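Local coordinates for ditrans,polycis-undecaprenyl-diphosphate synthase ((2E,6E)-farnesyl-diphosphate specific) (Acinetobacter baumannii, PDB 6ACS), which probably condenses isopentenyl diphosphate stepwise onto farnesyl diphosphate, making undecaprenyl diphosphate, the precursor of the lipid that carries bacterial cell wall sugars, at residues Lys79-Glu82 with Glu83-Glu87; Arg107-Ser110 with His111-Ala114; Val135-Gly138 with Gly139-Ile143; Ile159-Asp162 with Gln163-Val166. All blocks are in the same frame, centred on the assembly; numbering follows the deposited sequence. Where two conformers were deposited one is given.

Contact 1: residues Lys79-Glu82 with Glu83-Glu87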
# COMPACT_ATOMS: atom_id res chain seq x y z
N LYS B 79 -22.28 -19.85 -4.45
CA LYS B 79 -23.08 -20.68 -3.57
C LYS B 79 -22.31 -21.04 -2.30
O LYS B 79 -22.88 -21.07 -1.20
CB LYS B 79 -23.52 -21.95 -4.31
CG LYS B 79 -24.43 -22.83 -3.49
CD LYS B 79 -25.68 -22.06 -3.07
CE LYS B 79 -26.29 -22.61 -1.79
NZ LYS B 79 -27.58 -21.92 -1.45
N LEU B 80 -21.02 -21.32 -2.44
CA LEU B 80 -20.21 -21.64 -1.27
C LEU B 80 -20.16 -20.45 -0.32
O LEU B 80 -20.29 -20.60 0.89
CB LEU B 80 -18.81 -22.06 -1.70
CG LEU B 80 -17.93 -22.71 -0.64
CD1 LEU B 80 -18.64 -23.90 -0.01
CD2 LEU B 80 -16.62 -23.13 -1.28
N LEU B 81 -19.98 -19.25 -0.88
CA LEU B 81 -19.97 -18.04 -0.06
C LEU B 81 -21.30 -17.86 0.66
O LEU B 81 -21.33 -17.57 1.87
CB LEU B 81 -19.66 -16.82 -0.94
CG LEU B 81 -19.69 -15.45 -0.28
CD1 LEU B 81 -18.63 -15.39 0.82
CD2 LEU B 81 -19.44 -14.37 -1.32
N GLU B 82 -22.41 -18.06 -0.04
CA GLU B 82 -23.73 -17.91 0.59
C GLU B 82 -23.91 -18.90 1.73
O GLU B 82 -24.37 -18.54 2.83
CB GLU B 82 -24.83 -18.08 -0.45
CG GLU B 82 -24.87 -17.00 -1.51
CD GLU B 82 -25.82 -17.33 -2.66
OE1 GLU B 82 -26.28 -18.49 -2.73
OE2 GLU B 82 -26.10 -16.43 -3.47
N GLU B 83 -23.55 -20.17 1.49
CA GLU B 83 -23.69 -21.18 2.54
C GLU B 83 -22.79 -20.87 3.72
O GLU B 83 -23.16 -21.11 4.88
CB GLU B 83 -23.37 -22.56 1.97
CG GLU B 83 -24.07 -23.69 2.69
CD GLU B 83 -25.11 -24.37 1.82
OE1 GLU B 83 -24.89 -24.44 0.59
OE2 GLU B 83 -26.14 -24.82 2.36
N THR B 84 -21.60 -20.32 3.45
CA THR B 84 -20.68 -20.00 4.53
C THR B 84 -21.19 -18.83 5.37
O THR B 84 -21.07 -18.83 6.60
CB THR B 84 -19.30 -19.71 3.95
OG1 THR B 84 -18.87 -20.84 3.16
CG2 THR B 84 -18.28 -19.44 5.05
N ILE B 85 -21.76 -17.81 4.72
CA ILE B 85 -22.37 -16.71 5.47
C ILE B 85 -23.47 -17.25 6.38
O ILE B 85 -23.57 -16.90 7.57
CB ILE B 85 -22.90 -15.63 4.51
CG1 ILE B 85 -21.74 -14.99 3.73
CG2 ILE B 85 -23.68 -14.57 5.28
CD1 ILE B 85 -22.20 -14.07 2.63
N HIS B 86 -24.33 -18.12 5.82
CA HIS B 86 -25.39 -18.74 6.61
C HIS B 86 -24.81 -19.47 7.82
O HIS B 86 -25.30 -19.31 8.94
CB HIS B 86 -26.20 -19.72 5.76
CG HIS B 86 -27.22 -19.08 4.88
ND1 HIS B 86 -28.18 -18.22 5.36
CD2 HIS B 86 -27.44 -19.19 3.55
CE1 HIS B 86 -28.95 -17.82 4.36
NE2 HIS B 86 -28.52 -18.39 3.25
N GLU B 87 -23.75 -20.25 7.60
CA GLU B 87 -23.15 -21.04 8.67
C GLU B 87 -22.50 -20.15 9.73
O GLU B 87 -22.45 -20.53 10.91
CB GLU B 87 -22.13 -22.01 8.07
CG GLU B 87 -21.37 -22.88 9.07
CD GLU B 87 -20.45 -23.89 8.39
OE1 GLU B 87 -20.50 -24.00 7.14
OE2 GLU B 87 -19.68 -24.57 9.09

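Contact 2: residues Arg107-Ser110 with His111-Ala114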
# COMPACT_ATOMS: atom_id res chain seq x y z
N ARG B 107 -22.35 -6.26 -9.55
CA ARG B 107 -22.45 -7.42 -10.43
C ARG B 107 -22.64 -8.73 -9.67
O ARG B 107 -22.51 -9.80 -10.26
CB ARG B 107 -21.23 -7.49 -11.36
CG ARG B 107 -21.16 -6.29 -12.31
CD ARG B 107 -20.06 -6.43 -13.36
NE ARG B 107 -18.77 -6.77 -12.77
CZ ARG B 107 -17.90 -5.88 -12.31
NH1 ARG B 107 -18.18 -4.58 -12.37
NH2 ARG B 107 -16.74 -6.28 -11.79
N LEU B 108 -22.97 -8.67 -8.37
CA LEU B 108 -23.20 -9.89 -7.62
C LEU B 108 -24.64 -10.37 -7.80
O LEU B 108 -25.55 -9.57 -8.04
CB LEU B 108 -22.94 -9.66 -6.14
CG LEU B 108 -21.53 -9.30 -5.73
CD1 LEU B 108 -21.47 -9.16 -4.22
CD2 LEU B 108 -20.57 -10.37 -6.22
N PRO B 109 -24.89 -11.68 -7.67
CA PRO B 109 -26.27 -12.16 -7.71
C PRO B 109 -27.10 -11.48 -6.63
O PRO B 109 -26.62 -11.24 -5.52
CB PRO B 109 -26.14 -13.67 -7.44
CG PRO B 109 -24.71 -14.00 -7.72
CD PRO B 109 -23.92 -12.76 -7.41
N SER B 110 -28.35 -11.16 -6.97
CA SER B 110 -29.20 -10.42 -6.05
C SER B 110 -29.41 -11.18 -4.74
O SER B 110 -29.53 -10.56 -3.68
CB SER B 110 -30.54 -10.09 -6.71
OG SER B 110 -31.16 -11.26 -7.22
N HIS B 111 -29.45 -12.51 -4.79
CA HIS B 111 -29.65 -13.29 -3.57
C HIS B 111 -28.45 -13.16 -2.64
O HIS B 111 -28.60 -13.08 -1.41
CB HIS B 111 -29.90 -14.75 -3.91
CG HIS B 111 -30.35 -15.58 -2.75
ND1 HIS B 111 -31.63 -15.51 -2.24
CD2 HIS B 111 -29.68 -16.47 -1.97
CE1 HIS B 111 -31.74 -16.34 -1.21
NE2 HIS B 111 -30.57 -16.93 -1.03
N LEU B 112 -27.24 -13.13 -3.21
CA LEU B 112 -26.04 -12.91 -2.39
C LEU B 112 -26.03 -11.52 -1.79
O LEU B 112 -25.63 -11.34 -0.64
CB LEU B 112 -24.78 -13.14 -3.23
CG LEU B 112 -23.45 -12.81 -2.53
CD1 LEU B 112 -23.26 -13.60 -1.24
CD2 LEU B 112 -22.28 -13.03 -3.47
N VAL B 113 -26.43 -10.51 -2.57
CA VAL B 113 -26.48 -9.15 -2.05
C VAL B 113 -27.46 -9.06 -0.88
O VAL B 113 -27.16 -8.47 0.17
CB VAL B 113 -26.85 -8.15 -3.16
CG1 VAL B 113 -26.96 -6.75 -2.58
CG2 VAL B 113 -25.83 -8.22 -4.28
N ALA B 114 -28.64 -9.66 -1.05
CA ALA B 114 -29.63 -9.65 0.03
C ALA B 114 -29.10 -10.38 1.26
O ALA B 114 -29.32 -9.93 2.39
CB ALA B 114 -30.93 -10.29 -0.46

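Contact 3: residues Val135-Gly138 with Gly139-Ile143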
# COMPACT_ATOMS: atom_id res chain seq x y z
N VAL B 135 -15.33 -9.24 -0.97
CA VAL B 135 -15.94 -10.01 -2.06
C VAL B 135 -15.97 -9.12 -3.29
O VAL B 135 -16.47 -7.99 -3.23
CB VAL B 135 -17.37 -10.46 -1.70
CG1 VAL B 135 -17.99 -11.26 -2.85
CG2 VAL B 135 -17.39 -11.24 -0.37
N SER B 136 -15.43 -9.62 -4.40
CA SER B 136 -15.30 -8.82 -5.62
C SER B 136 -14.64 -7.49 -5.30
O SER B 136 -15.09 -6.42 -5.74
CB SER B 136 -16.65 -8.60 -6.31
OG SER B 136 -17.16 -9.82 -6.82
N TYR B 137 -13.58 -7.56 -4.50
CA TYR B 137 -12.89 -6.40 -3.97
C TYR B 137 -11.51 -6.26 -4.61
O TYR B 137 -10.83 -7.26 -4.87
CB TYR B 137 -12.73 -6.53 -2.44
CG TYR B 137 -11.94 -5.38 -1.89
CD1 TYR B 137 -12.57 -4.21 -1.51
CD2 TYR B 137 -10.55 -5.45 -1.77
CE1 TYR B 137 -11.86 -3.12 -1.04
CE2 TYR B 137 -9.81 -4.37 -1.30
CZ TYR B 137 -10.47 -3.21 -0.95
OH TYR B 137 -9.75 -2.14 -0.49
N GLY B 138 -11.09 -5.02 -4.83
CA GLY B 138 -9.69 -4.72 -5.08
C GLY B 138 -9.37 -3.36 -4.51
O GLY B 138 -10.23 -2.49 -4.43
N GLY B 139 -8.11 -3.17 -4.09
CA GLY B 139 -7.75 -1.89 -3.49
C GLY B 139 -7.84 -0.73 -4.47
O GLY B 139 -8.24 0.38 -4.12
N MET B 140 -7.45 -0.97 -5.72
CA MET B 140 -7.61 0.05 -6.73
C MET B 140 -9.07 0.35 -6.98
O MET B 140 -9.44 1.52 -7.13
CB MET B 140 -6.92 -0.37 -8.02
CG MET B 140 -5.40 -0.33 -7.90
SD MET B 140 -4.57 -0.76 -9.48
CE MET B 140 -4.77 -2.53 -9.53
N TRP B 141 -9.91 -0.69 -7.08
CA TRP B 141 -11.34 -0.48 -7.25
C TRP B 141 -11.88 0.40 -6.12
O TRP B 141 -12.65 1.32 -6.37
CB TRP B 141 -12.10 -1.81 -7.28
CG TRP B 141 -13.59 -1.57 -7.11
CD1 TRP B 141 -14.49 -1.28 -8.09
CD2 TRP B 141 -14.31 -1.52 -5.87
NE1 TRP B 141 -15.74 -1.07 -7.54
CE2 TRP B 141 -15.65 -1.21 -6.18
CE3 TRP B 141 -13.95 -1.73 -4.53
CZ2 TRP B 141 -16.63 -1.08 -5.20
CZ3 TRP B 141 -14.93 -1.59 -3.55
CH2 TRP B 141 -16.25 -1.28 -3.90
N ASP B 142 -11.47 0.10 -4.89
CA ASP B 142 -11.93 0.81 -3.69
C ASP B 142 -11.58 2.29 -3.79
O ASP B 142 -12.44 3.17 -3.58
CB ASP B 142 -11.25 0.13 -2.48
CG ASP B 142 -11.75 0.60 -1.10
OD1 ASP B 142 -12.67 1.44 -0.99
OD2 ASP B 142 -11.21 0.06 -0.09
N ILE B 143 -10.33 2.58 -4.16
CA ILE B 143 -9.86 3.95 -4.29
C ILE B 143 -10.59 4.67 -5.42
O ILE B 143 -11.02 5.82 -5.26
CB ILE B 143 -8.33 3.92 -4.50
CG1 ILE B 143 -7.65 3.61 -3.16
CG2 ILE B 143 -7.82 5.23 -5.11
CD1 ILE B 143 -6.22 3.08 -3.30

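Contact 4: residues Ile159-Asp162 with Gln163-Val166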
# COMPACT_ATOMS: atom_id res chain seq x y z
N ILE B 159 -19.67 19.86 -3.40
CA ILE B 159 -18.28 19.98 -2.98
C ILE B 159 -17.54 20.73 -4.07
O ILE B 159 -17.79 20.51 -5.27
CB ILE B 159 -17.65 18.59 -2.75
CG1 ILE B 159 -18.34 17.88 -1.59
CG2 ILE B 159 -16.15 18.70 -2.48
CD1 ILE B 159 -17.72 16.52 -1.27
N ASP B 160 -16.66 21.64 -3.67
CA ASP B 160 -15.72 22.28 -4.58
C ASP B 160 -14.50 21.37 -4.72
O ASP B 160 -13.93 20.93 -3.72
CB ASP B 160 -15.34 23.66 -4.05
CG ASP B 160 -14.48 24.46 -5.01
OD1 ASP B 160 -13.72 23.88 -5.81
OD2 ASP B 160 -14.60 25.71 -4.98
N ALA B 161 -14.13 21.05 -5.96
CA ALA B 161 -13.04 20.11 -6.19
C ALA B 161 -11.76 20.57 -5.51
O ALA B 161 -10.92 19.74 -5.13
CB ALA B 161 -12.82 19.93 -7.69
N ASP B 162 -11.60 21.88 -5.30
CA ASP B 162 -10.41 22.39 -4.64
C ASP B 162 -10.31 21.95 -3.18
O ASP B 162 -9.22 22.01 -2.60
CB ASP B 162 -10.39 23.91 -4.72
CG ASP B 162 -10.33 24.42 -6.14
OD1 ASP B 162 -9.99 23.61 -7.04
OD2 ASP B 162 -10.62 25.61 -6.36
N GLN B 163 -11.41 21.52 -2.57
CA GLN B 163 -11.38 21.06 -1.19
C GLN B 163 -10.85 19.64 -1.06
O GLN B 163 -10.65 19.16 0.06
CB GLN B 163 -12.78 21.11 -0.56
CG GLN B 163 -13.73 22.28 -0.86
CD GLN B 163 -15.17 22.00 -0.35
OE1 GLN B 163 -16.16 22.26 -1.05
NE2 GLN B 163 -15.29 21.45 0.85
N ILE B 164 -10.67 18.92 -2.16
CA ILE B 164 -10.35 17.50 -2.05
C ILE B 164 -8.91 17.35 -1.58
O ILE B 164 -7.97 17.84 -2.22
CB ILE B 164 -10.60 16.78 -3.38
CG1 ILE B 164 -12.10 16.81 -3.70
CG2 ILE B 164 -10.07 15.34 -3.32
CD1 ILE B 164 -12.38 16.49 -5.16
N ASN B 165 -8.73 16.64 -0.48
CA ASN B 165 -7.43 16.38 0.13
C ASN B 165 -7.51 15.01 0.79
O ASN B 165 -8.53 14.33 0.69
CB ASN B 165 -7.08 17.50 1.13
CG ASN B 165 -8.08 17.61 2.27
OD1 ASN B 165 -8.87 16.71 2.51
ND2 ASN B 165 -8.03 18.71 3.00
N VAL B 166 -6.46 14.62 1.52
CA VAL B 166 -6.46 13.29 2.14
C VAL B 166 -7.60 13.13 3.13
O VAL B 166 -8.27 12.09 3.16
CB VAL B 166 -5.10 13.00 2.81
CG1 VAL B 166 -5.20 11.76 3.69
CG2 VAL B 166 -4.04 12.81 1.73

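Contact 1: residues Lys79-Glu82 with Glu83-Glu87
Midway along the long helix 71-95, two successive turns meet at L80 and T84, where the regular i to i+4 bonding of the helix gains an extra, side-chain donor. T84 OG1 gives a hydrogen bond of 2.7 Å to L80 O, and T84 N donates to the same oxygen at 2.9 Å. The two donors reach that carbonyl from opposite faces of its plane, the hydroxyl lying 38° out of it. OG1 can do so because it stands beside its own backbone N, anti to the carbonyl carbon (chi1 -56°). One residue further along, L81 CG meets I85 CD1 at 4.1 Å, on the side of the helix where L81 and E82 pack against L112 of helix 110-123. On an exposed face, the K79 chain bends at its second torsion and lays CE 3.3 Å from E83 OE1, while K79 NZ stays 4.2 Å from that oxygen, beyond a salt bridge. The same ammonium forms a long ion pair with E82 OE1 at 3.9 Å. K79 therefore lies between two carboxylates and probably offsets part of their negative charge, while the threonine hydroxyl spends its proton on the helix backbone.

Contact 2: residues Arg107-Ser110 with His111-Ala114
L108 and L112 pass each other at a slant, the methyl groups of one leucine set against a single branch of the other. L112 CD2 does the touching: it lies 4.0 Å from L108 CD1 and 4.2 Å from L108 CD2, so it sits against both methyls of the fork. L112 has its CG anti to the backbone N (chi1 174°), which sends the side chain outward from the helix, with CD2 on the side of L108. The proline ring borders the same methyl from another direction, P109 CD approaching L112 CD2 at 4.3 Å. V113 adds a second apolar meeting nearer the backbone, with its CG2 3.7 Å from L108 CB; this branch, held beside the valine's own N, also comes within 3.4 Å of P109 O. These side chains gather where the loop after strand 97-102 enters helix 110-123, with P109 at the N-cap position. The carbonyl of P109 opens the first turn: V113 N donates to P109 O at 3.0 Å, and A114 N follows with a bond to S110 O. L112 is buried, and beyond this turn both it and P109 pack on M78 of helix 71-95. The side chain of L108 also touches S136 in the loop after strand 129-134.

Contact 3: residues Val135-Gly138 with Gly139-Ile143
With CG anti to the backbone N in both Y137 (chi1 177°) and D142 (chi1 -171°), the phenol and the carboxylate swing toward each other across the start of helix 139-155. Y137 OH donates a hydrogen bond of 2.7 Å to D142 OD2, using the anti lone pair of that oxygen. OD2 lies at the edge of the phenol in its plane, yet the carboxylate is turned 72° against the ring. Nearer the backbone, W141 crosses Y137 at about a right angle, its CZ3 4.1 Å from Y137 CD1. G138 O sits at the indole's edge, 3.8 Å from W141 CE3, and accepts from D142 N at 2.9 Å to close the first helical turn. D142 has further partners: S174 OG bonds to OD1, and Q200 NE2 shares OD2 with the phenol, so three hydrogen bonds grip the buried carboxylate and would favour its charged form. A glycerol, probably from the crystallisation liquor, bonds to the backbone N of S136 and Y137. The whole is a strand-loop-helix connection from strand 129-134 of the parallel sheet into helix 139-155, N-capped at G138, whose first turn contributes M140 and I143 to the dimer interface, against Y203 and I143 of the second subunit.

Contact 4: residues Ile159-Asp162 with Gln163-Val166
The amide of Q163, in the one of its two conformers described here, folds back over the backbone of D160, whose N-H meets the amide oxygen from above its plane: D160 N donates to Q163 OE1 at 2.7 Å, 35° out of that plane. The bond is nonetheless straight at the hydrogen (165°). I159 CG2 lies over the face of the amide at OE1, 3.8 Å from Q163 OE1 and on the same side as D160 N. These side-chain contacts of Q163 hold for that conformer. The D160 carboxylate is likewise met from above its plane, by D162 N donating to D160 OD1 in an Asx turn that opens the short 3-10 segment between helices 139-155 and 166-170. Q163 N returns a backbone hydrogen bond to D160 O at 2.8 Å. CG of Q163 leans toward its own backbone N (chi1 -40°), and the chain then runs extended, passing over D160 O and bringing OE1 to the D160 amide. Behind this polar face, A161 and I164 are buried; I164 packs on V150 of helix 139-155 and on A151 of the second subunit, whose Q152 NE2 also bonds to D162 OD1. N165, at the N-cap position of helix 166-170, accepts from L168 N through its own OD1. The 3-10 turn closes with I164 N donating to A161 O at 3.1 Å, beside which I164 CD1 lies 3.8 Å from A161 CA.

Contacts 1, 2 and 3 form a connected group, whereas contact 4 stands apart. Contacts 1 and 2 have centres about 12 Å apart and meet through L81 CD2 and L112 CD2 at 3.8 Å. V135 joins both to contact 3: its CG1 lies 3.7 Å from L81 CD2 and 4.3 Å from L108 CD1. Contacts 3 and 4 lie at opposite ends of helix 139-155, their nearest atoms about 10 Å apart, and both touch the second subunit. Contact 3 lies closer to the predicted substrate site than the others, G139 coming within about 9 Å of the I193 side chain; the side chains of L80 in contact 1 and R69 are about 11 Å apart, while contacts 2 and 4 are remote from the site.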